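Local atomic coordinates of chitin-binding type-4 domain-containing protein (Photorhabdus laumondii subsp. laumondii, PDB entry 6T5Z), a protein that is a copper-dependent lytic polysaccharide monooxygenase of family AA10 that probably cleaves chitin chains by oxidation. Residues G8-L13 against D63-D68; G18-M23 against L27-P32; W70-I75 against Q145-I150. One frame throughout, in Å; residues are numbered along the deposited sequence. Where two conformers were deposited one is given.

Contact 1: residues G8-L13 against D63-D68; sequences GSRAFL and DAQTED
R10 reaches from the short helix 10-13 to the loop 63-68, and R10 NH2 donates to Q65 OE1 at 3.2 Å in a bent bond, 139° at the hydrogen. It arrives on a lone pair in the plane of the Q65 carbonyl, while OE1 sits tilted from the guanidinium plane. The close-packed part belongs to R10: CG is anti to the backbone N (chi1 -176°), which sends the chain away from the helix and brings the guanidinium against W70 in a cation-pi contact, and D168 takes NH2 in a salt bridge. At the root, S9 OG caps the helix by accepting from F12 N at 3.0 Å. The looser side is bridged by water. One molecule accepts from R10 NH1 (2.9 Å) and lies 2.9 Å from A64 O and 2.6 Å from Q65 OE1; A64 O itself lies 4.0 Å from R10 NH1. Q65 in turn is anchored through NE2 to P106 O and Y147 OH. This ties a helix to a long loop of the LPMO fold, away from the copper. With D168 close by, the arginine charge is probably balanced mainly there, and Q65 adds a neutral acceptor that helps orient the guanidinium.

Contact 2: residues G18-M23 against L27-P32; sequences GNEQNM and LVKYEP
E20 and K29 pass each other obliquely at the surface: E20 OE2 comes to 3.9 Å from K29 NZ, a long salt bridge, and lies at the same 3.9 Å from K29 CE. The two side chains get there differently. K29 leaves the 3-10 turn 27-30 fully stretched, with CG anti to the backbone N (chi1 172°) and every later torsion close to 180°, so the ammonium is carried straight out towards the loop 18-23. E20 sits on a backbone with positive phi and has CG beside its own N; a kink at chi2, 107°, swings the carboxylate round to the lysine, with E20 CG 4.1 Å from K29 CE. A water bridges the two groups, donating to E20 OE2 at 2.9 Å and accepting from K29 NZ at 3.0 Å. Along its length K29 also covers its neighbour: K29 CG lies 3.8 Å above the plane of the Y30 ring, over the centre, and NZ makes a weak hydrogen bond to Y30 OH. Both segments belong to the long connection between helix 10-14 and strand 36-38. The K29 side chain lies about 13 Å from a bound copper ion. Opposite charges held apart and linked by water imply a modest attraction, probably weakened further by solvent.

Contact 3: residues W70-I75 against Q145-I150; sequences WKKIPI and QGYHVI
The Y147 ring has K72 CE over one face, 3.4 Å from the centroid and almost on the ring normal, while Y147 OH lies at the edge of the W70 indole, 3.9 Å from W70 CD1. The H148 ring has Q145 C at its edge, in plane. K72 CE makes a CH-pi contact and K72 NZ, 4.6 Å from the Y147 centroid and 9° off the normal, a cation-pi interaction. They bridge two parts of the beta-sandwich fold of LPMOs: the approach to strand 73-76 and the corner that leads into strand 148-156, both strands pairing with strand 161-172. The lysine crosses the tyrosine at about a right angle. Its chain stays extended until chi4, 72°, where the bend turns NZ back toward the loop that precedes the strand, and there it donates to W70 O, nearly in line with the carbonyl, as well as to E67 O. Y147 is anti at chi1 (175°), which places the ring with one face against K72; its hydroxyl is hydrogen-bonded to D168, and W70 NE1 to A64 O. The lysine ammonium and the tyrosine hydroxyl each have several partners, and the ammonium is probably kept over the ring by its oxygens. A water knits the group together: it donates to Y147 OH at 2.9 Å and accepts from W70 N at 3.0 Å and from K72 NZ at 3.2 Å.

How the contacts relate
From the N terminus, the chain passes strand 2-6 and enters helix 10-14, the first side of contact 1. The loop that follows closes on itself at once in contact 2, a short excursion lying within the much longer one that contact 1 shuts when 63-68 returns to the helix. Contact 3 opens only afterwards, at 70-75, and spans most of the remaining strands before 145-150 comes back. None of the three cross. In space they join up: N22 of contact 2 bonds to the backbone of both R10 and K71, and the 63-68 loop meets W70 and K72. Together they tie helix and long loops to the sheet containing strand 161-172.

Contact 1: residues G8-L13 against D63-D68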
ATOM      1  N   GLY A   8      -0.243   9.780   0.388  1.00 12.74           N
ATOM      2  CA  GLY A   8      -0.825   9.251   1.609  1.00 12.37           C
ATOM      3  C   GLY A   8      -1.579   7.957   1.372  1.00 17.41           C
ATOM      4  O   GLY A   8      -2.428   7.885   0.473  1.00 14.19           O
ATOM      5  N   SER A   9      -1.278   6.926   2.163  1.00 12.07           N
ATOM      6  CA  SER A   9      -1.945   5.643   1.980  1.00 12.54           C
ATOM      7  C   SER A   9      -3.374   5.704   2.504  1.00 14.53           C
ATOM      8  O   SER A   9      -3.763   6.631   3.218  1.00 11.73           O
ATOM      9  CB  SER A   9      -1.192   4.532   2.700  1.00 13.52           C
ATOM     10  OG  SER A   9      -1.426   4.626   4.101  1.00 11.85           O
ATOM     11  N   ARG A  10      -4.152   4.674   2.153  1.00 13.05           N
ATOM     12  CA  ARG A  10      -5.549   4.618   2.565  1.00 11.97           C
ATOM     13  C   ARG A  10      -5.662   4.620   4.080  1.00 11.64           C
ATOM     14  O   ARG A  10      -6.494   5.342   4.649  1.00 12.48           O
ATOM     15  CB  ARG A  10      -6.207   3.375   1.956  1.00 11.88           C
ATOM     16  CG  ARG A  10      -7.713   3.239   2.229  1.00 11.90           C
ATOM     17  CD  ARG A  10      -8.235   1.939   1.673  1.00 12.50           C
ATOM     18  NE  ARG A  10      -8.211   1.924   0.217  1.00 12.29           N
ATOM     19  CZ  ARG A  10      -8.525   0.865  -0.522  1.00 12.84           C
ATOM     20  NH1 ARG A  10      -8.863  -0.277   0.064  1.00 13.13           N
ATOM     21  NH2 ARG A  10      -8.479   0.931  -1.851  1.00 12.84           N
ATOM     22  N   ALA A  11      -4.807   3.838   4.756  1.00 15.36           N
ATOM     23  CA  ALA A  11      -4.793   3.826   6.216  1.00 11.65           C
ATOM     24  C   ALA A  11      -4.298   5.148   6.790  1.00 11.60           C
ATOM     25  O   ALA A  11      -4.834   5.635   7.802  1.00 11.62           O
ATOM     26  CB  ALA A  11      -3.926   2.670   6.719  1.00 11.78           C
ATOM     27  N   PHE A  12      -3.263   5.733   6.184  1.00 11.62           N
ATOM     28  CA  PHE A  12      -2.761   7.015   6.663  1.00 11.65           C
ATOM     29  C   PHE A  12      -3.848   8.076   6.615  1.00 14.62           C
ATOM     30  O   PHE A  12      -4.018   8.849   7.565  1.00 11.77           O
ATOM     31  CB  PHE A  12      -1.548   7.460   5.840  1.00 11.76           C
ATOM     32  CG  PHE A  12      -1.148   8.889   6.100  1.00 11.88           C
ATOM     33  CD1 PHE A  12      -0.597   9.251   7.325  1.00 16.59           C
ATOM     34  CD2 PHE A  12      -1.369   9.875   5.154  1.00 16.97           C
ATOM     35  CE1 PHE A  12      -0.237  10.558   7.581  1.00 14.13           C
ATOM     36  CE2 PHE A  12      -1.017  11.195   5.409  1.00 16.20           C
ATOM     37  CZ  PHE A  12      -0.436  11.527   6.623  1.00 16.53           C
ATOM     38  N   LEU A  13      -4.608   8.116   5.520  1.00 11.61           N
ATOM     39  CA  LEU A  13      -5.654   9.122   5.384  1.00 11.66           C
ATOM     40  C   LEU A  13      -6.794   8.894   6.368  1.00 15.66           C
ATOM     41  O   LEU A  13      -7.539   9.834   6.665  1.00 13.77           O
ATOM     42  CB  LEU A  13      -6.182   9.136   3.947  1.00 13.50           C
ATOM     43  CG  LEU A  13      -5.158   9.538   2.882  1.00 15.46           C
ATOM     44  CD1 LEU A  13      -5.803   9.485   1.518  1.00 16.64           C
ATOM     45  CD2 LEU A  13      -4.590  10.913   3.149  1.00 13.63           C
ATOM     46  N   ASP A  63     -11.265  -3.107   3.310  1.00 12.56           N
ATOM     47  CA  ASP A  63     -11.483  -4.026   2.200  1.00 12.94           C
ATOM     48  C   ASP A  63     -12.655  -3.622   1.324  1.00 11.82           C
ATOM     49  O   ASP A  63     -12.863  -4.228   0.266  1.00 13.78           O
ATOM     50  CB  ASP A  63     -11.671  -5.446   2.741  1.00 14.23           C
ATOM     51  CG  ASP A  63     -10.402  -5.996   3.342  1.00 14.39           C
ATOM     52  OD1 ASP A  63      -9.309  -5.686   2.805  1.00 15.05           O
ATOM     53  OD2 ASP A  63     -10.483  -6.721   4.356  1.00 17.52           O
ATOM     54  N   ALA A  64     -13.429  -2.620   1.732  1.00 12.09           N
ATOM     55  CA  ALA A  64     -14.468  -2.101   0.859  1.00 13.49           C
ATOM     56  C   ALA A  64     -13.822  -1.600  -0.423  1.00 12.24           C
ATOM     57  O   ALA A  64     -12.721  -1.045  -0.395  1.00 13.26           O
ATOM     58  CB  ALA A  64     -15.219  -0.966   1.556  1.00 14.42           C
ATOM     59  N   GLN A  65     -14.494  -1.810  -1.558  1.00 12.68           N
ATOM     60  CA  GLN A  65     -13.949  -1.367  -2.841  1.00 13.58           C
ATOM     61  C   GLN A  65     -15.099  -0.905  -3.733  1.00 12.76           C
ATOM     62  O   GLN A  65     -15.854  -1.721  -4.276  1.00 13.61           O
ATOM     63  CB  GLN A  65     -13.125  -2.461  -3.513  1.00 13.27           C
ATOM     64  CG  GLN A  65     -12.335  -1.955  -4.713  1.00 14.34           C
ATOM     65  CD  GLN A  65     -11.487  -0.743  -4.381  1.00 15.09           C
ATOM     66  OE1 GLN A  65     -10.626  -0.793  -3.497  1.00 15.74           O
ATOM     67  NE2 GLN A  65     -11.730   0.356  -5.084  1.00 14.11           N
ATOM     68  N   THR A  66     -15.240   0.412  -3.850  1.00 12.84           N
ATOM     69  CA  THR A  66     -16.121   1.049  -4.822  1.00 13.92           C
ATOM     70  C   THR A  66     -15.387   2.266  -5.359  1.00 13.97           C
ATOM     71  O   THR A  66     -14.427   2.748  -4.754  1.00 14.46           O
ATOM     72  CB  THR A  66     -17.471   1.499  -4.225  1.00 14.49           C
ATOM     73  OG1 THR A  66     -17.243   2.596  -3.331  1.00 17.36           O
ATOM     74  CG2 THR A  66     -18.160   0.366  -3.469  1.00 14.53           C
ATOM     75  N   GLU A  67     -15.848   2.765  -6.507  1.00 15.08           N
ATOM     76  CA  GLU A  67     -15.289   4.002  -7.046  1.00 15.44           C
ATOM     77  C   GLU A  67     -15.438   5.168  -6.074  1.00 16.24           C
ATOM     78  O   GLU A  67     -14.592   6.068  -6.056  1.00 18.56           O
ATOM     79  CB  GLU A  67     -15.959   4.354  -8.372  1.00 19.58           C
ATOM     80  CG  GLU A  67     -15.548   3.448  -9.516  1.00 25.19           C
ATOM     81  CD  GLU A  67     -16.325   3.731 -10.790  1.00 28.24           C
ATOM     82  OE1 GLU A  67     -17.372   3.083 -11.010  1.00 28.96           O
ATOM     83  OE2 GLU A  67     -15.895   4.621 -11.562  1.00 32.51           O
ATOM     84  N   ASP A  68     -16.494   5.161  -5.261  1.00 16.28           N
ATOM     85  CA  ASP A  68     -16.837   6.296  -4.412  1.00 18.13           C
ATOM     86  C   ASP A  68     -16.191   6.252  -3.034  1.00 16.35           C
ATOM     87  O   ASP A  68     -16.186   7.278  -2.344  1.00 16.53           O
ATOM     88  CB  ASP A  68     -18.372   6.390  -4.240  1.00 22.10           C
ATOM     89  CG  ASP A  68     -19.036   5.019  -4.027  1.00 25.66           C
ATOM     90  OD1 ASP A  68     -19.494   4.413  -5.025  1.00 28.03           O
ATOM     91  OD2 ASP A  68     -19.104   4.546  -2.870  1.00 24.92           O
TER
HETATM   92  O   HOH W   1     -10.316  -2.309  -1.356  1.00 12.41           O

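Contact 2: residues G18-M23 against L27-P32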
ATOM      1  N   GLY A  18      -3.478  12.065   9.053  1.00 17.19           N
ATOM      2  CA  GLY A  18      -3.996  12.196   7.702  1.00 16.64           C
ATOM      3  C   GLY A  18      -5.204  13.101   7.611  1.00 21.21           C
ATOM      4  O   GLY A  18      -5.795  13.251   6.538  1.00 20.38           O
ATOM      5  N   ASN A  19      -5.582  13.690   8.748  1.00 17.43           N
ATOM      6  CA  ASN A  19      -6.730  14.592   8.891  1.00 18.10           C
ATOM      7  C   ASN A  19      -8.042  13.962   8.432  1.00 17.83           C
ATOM      8  O   ASN A  19      -8.941  14.649   7.925  1.00 17.67           O
ATOM      9  CB  ASN A  19      -6.461  15.916   8.189  1.00 20.96           C
ATOM     10  CG  ASN A  19      -5.507  16.779   8.986  1.00 25.24           C
ATOM     11  OD1 ASN A  19      -5.688  16.970  10.197  1.00 31.36           O
ATOM     12  ND2 ASN A  19      -4.478  17.275   8.335  1.00 27.71           N
ATOM     13  N   GLU A  20      -8.154  12.652   8.640  1.00 17.32           N
ATOM     14  CA  GLU A  20      -9.414  11.926   8.504  1.00 19.15           C
ATOM     15  C   GLU A  20     -10.064  12.186   7.149  1.00 17.79           C
ATOM     16  O   GLU A  20     -11.279  12.368   7.040  1.00 18.09           O
ATOM     17  CB  GLU A  20     -10.367  12.262   9.656  1.00 22.91           C
ATOM     18  CG  GLU A  20      -9.822  11.868  11.032  1.00 28.91           C
ATOM     19  CD  GLU A  20      -9.388  13.059  11.866  1.00 37.99           C
ATOM     20  OE1 GLU A  20      -9.261  14.168  11.304  1.00 41.63           O
ATOM     21  OE2 GLU A  20      -9.176  12.891  13.087  1.00 40.55           O
ATOM     22  N   GLN A  21      -9.234  12.205   6.104  0.65 17.24           N
ATOM     23  CA  GLN A  21      -9.752  12.326   4.749  0.65 17.44           C
ATOM     24  C   GLN A  21     -10.502  11.071   4.329  0.65 16.46           C
ATOM     25  O   GLN A  21     -11.371  11.141   3.454  0.65 17.38           O
ATOM     26  CB  GLN A  21      -8.607  12.644   3.786  0.65 20.44           C
ATOM     27  CG  GLN A  21      -7.887  13.940   4.143  0.65 23.10           C
ATOM     28  CD  GLN A  21      -6.683  14.214   3.267  0.65 26.56           C
ATOM     29  OE1 GLN A  21      -6.815  14.444   2.064  0.65 28.13           O
ATOM     30  NE2 GLN A  21      -5.497  14.191   3.869  0.65 28.99           N
ATOM     31  N   ASN A  22     -10.187   9.928   4.934  1.00 13.56           N
ATOM     32  CA  ASN A  22     -11.035   8.748   4.898  1.00 14.98           C
ATOM     33  C   ASN A  22     -11.681   8.623   6.263  1.00 13.33           C
ATOM     34  O   ASN A  22     -11.029   8.839   7.290  1.00 12.91           O
ATOM     35  CB  ASN A  22     -10.263   7.455   4.606  1.00 12.31           C
ATOM     36  CG  ASN A  22      -9.799   7.353   3.170  1.00 12.80           C
ATOM     37  OD1 ASN A  22     -10.469   7.818   2.250  1.00 13.42           O
ATOM     38  ND2 ASN A  22      -8.628   6.732   2.970  1.00 12.94           N
ATOM     39  N   MET A  23     -12.954   8.259   6.274  0.55 13.79           N
ATOM     40  CA  MET A  23     -13.682   8.061   7.514  0.55 14.11           C
ATOM     41  C   MET A  23     -14.279   6.667   7.548  0.55 13.42           C
ATOM     42  O   MET A  23     -14.291   5.946   6.551  0.55 13.00           O
ATOM     43  CB  MET A  23     -14.780   9.108   7.675  0.55 15.32           C
ATOM     44  CG  MET A  23     -14.236  10.481   7.950  0.55 17.52           C
ATOM     45  SD  MET A  23     -15.594  11.567   8.345  0.55 20.05           S
ATOM     46  CE  MET A  23     -16.401  10.655   9.664  0.55 22.02           C
ATOM     47  N   LEU A  27     -10.556   0.671  13.682  1.00 12.89           N
ATOM     48  CA  LEU A  27      -9.317   0.821  14.440  1.00 13.99           C
ATOM     49  C   LEU A  27      -8.150   1.299  13.581  1.00 16.32           C
ATOM     50  O   LEU A  27      -7.206   1.873  14.131  1.00 13.29           O
ATOM     51  CB  LEU A  27      -8.947  -0.507  15.107  1.00 14.87           C
ATOM     52  CG  LEU A  27      -7.808  -0.440  16.118  1.00 14.10           C
ATOM     53  CD1 LEU A  27      -8.178   0.433  17.312  1.00 15.51           C
ATOM     54  CD2 LEU A  27      -7.438  -1.846  16.571  1.00 14.12           C
ATOM     55  N   VAL A  28      -8.204   1.090  12.255  1.00 16.12           N
ATOM     56  CA  VAL A  28      -7.145   1.550  11.345  1.00 18.18           C
ATOM     57  C   VAL A  28      -6.744   2.983  11.662  1.00 17.21           C
ATOM     58  O   VAL A  28      -5.554   3.335  11.680  1.00 16.61           O
ATOM     59  CB  VAL A  28      -7.614   1.433   9.881  1.00 21.06           C
ATOM     60  CG1 VAL A  28      -6.669   2.167   8.962  1.00 23.19           C
ATOM     61  CG2 VAL A  28      -7.724   0.003   9.461  1.00 25.53           C
ATOM     62  N   LYS A  29      -7.746   3.830  11.903  1.00 16.07           N
ATOM     63  CA  LYS A  29      -7.527   5.239  12.205  1.00 12.76           C
ATOM     64  C   LYS A  29      -6.441   5.438  13.252  1.00 15.76           C
ATOM     65  O   LYS A  29      -5.643   6.378  13.160  1.00 17.96           O
ATOM     66  CB  LYS A  29      -8.836   5.862  12.687  1.00 13.75           C
ATOM     67  CG  LYS A  29      -8.655   7.257  13.209  1.00 14.50           C
ATOM     68  CD  LYS A  29      -9.986   7.889  13.542  1.00 15.07           C
ATOM     69  CE  LYS A  29      -9.799   9.237  14.198  1.00 16.62           C
ATOM     70  NZ  LYS A  29     -11.125   9.821  14.576  1.00 20.17           N
ATOM     71  N   TYR A  30      -6.375   4.547  14.245  1.00 12.32           N
ATOM     72  CA  TYR A  30      -5.516   4.758  15.398  1.00 13.02           C
ATOM     73  C   TYR A  30      -4.209   3.982  15.330  1.00 14.33           C
ATOM     74  O   TYR A  30      -3.346   4.175  16.190  1.00 16.37           O
ATOM     75  CB  TYR A  30      -6.276   4.394  16.672  1.00 16.89           C
ATOM     76  CG  TYR A  30      -7.546   5.198  16.780  1.00 15.44           C
ATOM     77  CD1 TYR A  30      -7.501   6.541  17.091  1.00 14.08           C
ATOM     78  CD2 TYR A  30      -8.786   4.632  16.502  1.00 15.14           C
ATOM     79  CE1 TYR A  30      -8.658   7.299  17.162  1.00 14.20           C
ATOM     80  CE2 TYR A  30      -9.951   5.383  16.564  1.00 15.11           C
ATOM     81  CZ  TYR A  30      -9.871   6.717  16.904  1.00 17.92           C
ATOM     82  OH  TYR A  30     -11.008   7.501  16.973  1.00 18.94           O
ATOM     83  N   GLU A  31      -4.030   3.124  14.332  1.00 13.75           N
ATOM     84  CA  GLU A  31      -2.756   2.418  14.150  1.00 15.93           C
ATOM     85  C   GLU A  31      -2.552   2.049  12.685  1.00 14.32           C
ATOM     86  O   GLU A  31      -2.469   0.868  12.316  1.00 13.10           O
ATOM     87  CB  GLU A  31      -2.693   1.201  15.056  1.00 21.03           C
ATOM     88  CG  GLU A  31      -3.941   0.413  15.085  1.00 24.35           C
ATOM     89  CD  GLU A  31      -3.874  -0.634  16.149  1.00 34.27           C
ATOM     90  OE1 GLU A  31      -3.415  -0.294  17.261  1.00 38.56           O
ATOM     91  OE2 GLU A  31      -4.240  -1.797  15.870  1.00 37.77           O
ATOM     92  N   PRO A  32      -2.402   3.058  11.824  1.00 12.86           N
ATOM     93  CA  PRO A  32      -2.103   2.795  10.409  1.00 13.41           C
ATOM     94  C   PRO A  32      -0.771   2.112  10.201  1.00 12.81           C
ATOM     95  O   PRO A  32      -0.530   1.606   9.100  1.00 13.47           O
ATOM     96  CB  PRO A  32      -2.106   4.198   9.794  1.00 12.25           C
ATOM     97  CG  PRO A  32      -1.706   5.101  10.975  1.00 11.79           C
ATOM     98  CD  PRO A  32      -2.319   4.492  12.170  1.00 13.69           C
TER
HETATM   99  O   HOH W   2     -11.771  12.719  14.405  1.00 43.99           O

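Contact 3: residues W70-I75 against Q145-I150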
ATOM      1  N   TRP A  70     -13.082   5.755  -1.457  1.00 12.97           N
ATOM      2  CA  TRP A  70     -11.804   6.184  -0.919  1.00 12.31           C
ATOM      3  C   TRP A  70     -11.355   7.507  -1.517  1.00 13.24           C
ATOM      4  O   TRP A  70     -11.557   7.769  -2.705  1.00 16.11           O
ATOM      5  CB  TRP A  70     -10.733   5.118  -1.167  1.00 11.69           C
ATOM      6  CG  TRP A  70     -11.099   3.784  -0.565  1.00 12.96           C
ATOM      7  CD1 TRP A  70     -11.339   2.617  -1.237  1.00 14.08           C
ATOM      8  CD2 TRP A  70     -11.305   3.496   0.824  1.00 12.28           C
ATOM      9  NE1 TRP A  70     -11.660   1.618  -0.353  1.00 13.03           N
ATOM     10  CE2 TRP A  70     -11.638   2.128   0.921  1.00 11.20           C
ATOM     11  CE3 TRP A  70     -11.217   4.256   2.000  1.00 10.88           C
ATOM     12  CZ2 TRP A  70     -11.893   1.507   2.148  1.00 10.65           C
ATOM     13  CZ3 TRP A  70     -11.467   3.635   3.217  1.00 11.29           C
ATOM     14  CH2 TRP A  70     -11.816   2.281   3.276  1.00 11.99           C
ATOM     15  N   LYS A  71     -10.733   8.330  -0.676  1.00 13.65           N
ATOM     16  CA  LYS A  71     -10.113   9.555  -1.148  1.00 16.38           C
ATOM     17  C   LYS A  71      -8.877   9.199  -1.965  1.00 14.70           C
ATOM     18  O   LYS A  71      -8.058   8.385  -1.535  1.00 14.10           O
ATOM     19  CB  LYS A  71      -9.737  10.430   0.041  1.00 17.09           C
ATOM     20  CG  LYS A  71      -8.827  11.591  -0.298  1.00 22.55           C
ATOM     21  CD  LYS A  71      -9.586  12.708  -0.978  1.00 26.76           C
ATOM     22  CE  LYS A  71      -8.679  13.927  -1.183  1.00 30.67           C
ATOM     23  NZ  LYS A  71      -7.477  13.611  -2.016  1.00 30.18           N
ATOM     24  N   LYS A  72      -8.752   9.796  -3.145  1.00 15.54           N
ATOM     25  CA  LYS A  72      -7.698   9.453  -4.086  1.00 15.78           C
ATOM     26  C   LYS A  72      -6.656  10.565  -4.141  1.00 17.10           C
ATOM     27  O   LYS A  72      -6.997  11.743  -4.277  1.00 18.89           O
ATOM     28  CB  LYS A  72      -8.289   9.194  -5.474  1.00 16.04           C
ATOM     29  CG  LYS A  72      -9.332   8.077  -5.462  1.00 15.08           C
ATOM     30  CD  LYS A  72     -10.241   8.042  -6.674  1.00 16.87           C
ATOM     31  CE  LYS A  72     -11.343   7.004  -6.476  1.00 15.03           C
ATOM     32  NZ  LYS A  72     -12.355   7.471  -5.461  1.00 14.88           N
ATOM     33  N   ILE A  73      -5.388  10.191  -4.063  1.00 14.86           N
ATOM     34  CA  ILE A  73      -4.307  11.165  -4.211  1.00 14.93           C
ATOM     35  C   ILE A  73      -4.112  11.425  -5.699  1.00 16.57           C
ATOM     36  O   ILE A  73      -3.902  10.471  -6.464  1.00 15.02           O
ATOM     37  CB  ILE A  73      -2.991  10.658  -3.586  1.00 15.64           C
ATOM     38  CG1 ILE A  73      -3.201  10.183  -2.139  1.00 19.26           C
ATOM     39  CG2 ILE A  73      -1.927  11.736  -3.662  1.00 19.33           C
ATOM     40  CD1 ILE A  73      -3.698  11.274  -1.183  1.00 15.64           C
ATOM     41  N   PRO A  74      -4.161  12.677  -6.154  1.00 16.69           N
ATOM     42  CA  PRO A  74      -3.865  12.963  -7.565  1.00 17.82           C
ATOM     43  C   PRO A  74      -2.372  12.878  -7.843  1.00 18.37           C
ATOM     44  O   PRO A  74      -1.561  13.498  -7.153  1.00 21.22           O
ATOM     45  CB  PRO A  74      -4.390  14.390  -7.762  1.00 20.14           C
ATOM     46  CG  PRO A  74      -4.411  14.995  -6.379  1.00 21.42           C
ATOM     47  CD  PRO A  74      -4.611  13.868  -5.400  1.00 19.39           C
ATOM     48  N   ILE A  75      -2.013  12.117  -8.877  1.00 15.51           N
ATOM     49  CA  ILE A  75      -0.623  11.969  -9.286  1.00 20.75           C
ATOM     50  C   ILE A  75      -0.551  11.963 -10.807  1.00 20.87           C
ATOM     51  O   ILE A  75      -1.506  11.611 -11.500  1.00 20.53           O
ATOM     52  CB  ILE A  75       0.033  10.688  -8.713  1.00 22.19           C
ATOM     53  CG1 ILE A  75      -0.753   9.446  -9.105  1.00 22.67           C
ATOM     54  CG2 ILE A  75       0.157  10.761  -7.201  1.00 22.49           C
ATOM     55  CD1 ILE A  75      -0.023   8.141  -8.765  1.00 24.51           C
ATOM     56  N   GLN A 145      -3.547   5.564 -16.403  1.00 19.53           N
ATOM     57  CA  GLN A 145      -4.330   6.747 -16.100  1.00 22.92           C
ATOM     58  C   GLN A 145      -5.560   6.285 -15.340  1.00 24.75           C
ATOM     59  O   GLN A 145      -5.908   5.102 -15.348  1.00 25.98           O
ATOM     60  CB  GLN A 145      -4.710   7.513 -17.367  1.00 28.88           C
ATOM     61  CG  GLN A 145      -5.419   6.665 -18.404  1.00 34.90           C
ATOM     62  CD  GLN A 145      -5.468   7.332 -19.763  1.00 41.34           C
ATOM     63  OE1 GLN A 145      -4.430   7.564 -20.393  1.00 43.24           O
ATOM     64  NE2 GLN A 145      -6.674   7.652 -20.222  1.00 43.30           N
ATOM     65  N   GLY A 146      -6.195   7.228 -14.673  1.00 16.82           N
ATOM     66  CA  GLY A 146      -7.452   6.960 -14.003  1.00 19.26           C
ATOM     67  C   GLY A 146      -7.233   6.476 -12.586  1.00 16.13           C
ATOM     68  O   GLY A 146      -6.151   6.620 -12.004  1.00 15.04           O
ATOM     69  N   TYR A 147      -8.287   5.885 -12.026  1.00 16.40           N
ATOM     70  CA  TYR A 147      -8.255   5.409 -10.650  1.00 13.89           C
ATOM     71  C   TYR A 147      -7.526   4.072 -10.586  1.00 13.14           C
ATOM     72  O   TYR A 147      -7.932   3.108 -11.239  1.00 15.85           O
ATOM     73  CB  TYR A 147      -9.674   5.281 -10.094  1.00 13.36           C
ATOM     74  CG  TYR A 147      -9.780   4.676  -8.691  1.00 12.61           C
ATOM     75  CD1 TYR A 147      -8.778   4.843  -7.737  1.00 11.23           C
ATOM     76  CD2 TYR A 147     -10.902   3.929  -8.334  1.00 13.70           C
ATOM     77  CE1 TYR A 147      -8.898   4.272  -6.459  1.00 14.19           C
ATOM     78  CE2 TYR A 147     -11.030   3.366  -7.080  1.00 13.61           C
ATOM     79  CZ  TYR A 147     -10.027   3.543  -6.147  1.00 14.46           C
ATOM     80  OH  TYR A 147     -10.190   2.978  -4.902  1.00 13.25           O
ATOM     81  N   HIS A 148      -6.464   4.022  -9.782  1.00 12.52           N
ATOM     82  CA  HIS A 148      -5.680   2.814  -9.563  1.00 12.92           C
ATOM     83  C   HIS A 148      -5.271   2.735  -8.104  1.00 15.20           C
ATOM     84  O   HIS A 148      -5.135   3.760  -7.430  1.00 15.20           O
ATOM     85  CB  HIS A 148      -4.433   2.795 -10.451  1.00 14.97           C
ATOM     86  CG  HIS A 148      -4.746   2.521 -11.878  1.00 16.09           C
ATOM     87  ND1 HIS A 148      -5.060   1.259 -12.326  1.00 16.72           N
ATOM     88  CD2 HIS A 148      -4.846   3.344 -12.949  1.00 17.24           C
ATOM     89  CE1 HIS A 148      -5.316   1.310 -13.621  1.00 19.17           C
ATOM     90  NE2 HIS A 148      -5.194   2.563 -14.023  1.00 18.85           N
ATOM     91  N   VAL A 149      -5.056   1.509  -7.631  1.00 13.45           N
ATOM     92  CA  VAL A 149      -4.605   1.257  -6.269  1.00 12.04           C
ATOM     93  C   VAL A 149      -3.185   0.728  -6.342  1.00 11.51           C
ATOM     94  O   VAL A 149      -2.896  -0.181  -7.128  1.00 12.56           O
ATOM     95  CB  VAL A 149      -5.523   0.271  -5.532  1.00 12.28           C
ATOM     96  CG1 VAL A 149      -4.923  -0.105  -4.179  1.00 12.93           C
ATOM     97  CG2 VAL A 149      -6.914   0.876  -5.370  1.00  9.89           C
ATOM     98  N   ILE A 150      -2.305   1.304  -5.534  1.00 12.35           N
ATOM     99  CA  ILE A 150      -0.920   0.876  -5.432  1.00 12.28           C
ATOM    100  C   ILE A 150      -0.774   0.151  -4.103  1.00 12.38           C
ATOM    101  O   ILE A 150      -1.264   0.634  -3.076  1.00 12.77           O
ATOM    102  CB  ILE A 150       0.038   2.080  -5.536  1.00 10.79           C
ATOM    103  CG1 ILE A 150      -0.015   2.654  -6.955  1.00 11.02           C
ATOM    104  CG2 ILE A 150       1.466   1.684  -5.099  1.00 10.35           C
ATOM    105  CD1 ILE A 150       0.685   3.983  -7.179  1.00 11.42           C
TER
HETATM  106  O   HOH W   3     -12.478   4.617  -4.111  1.00 12.49           O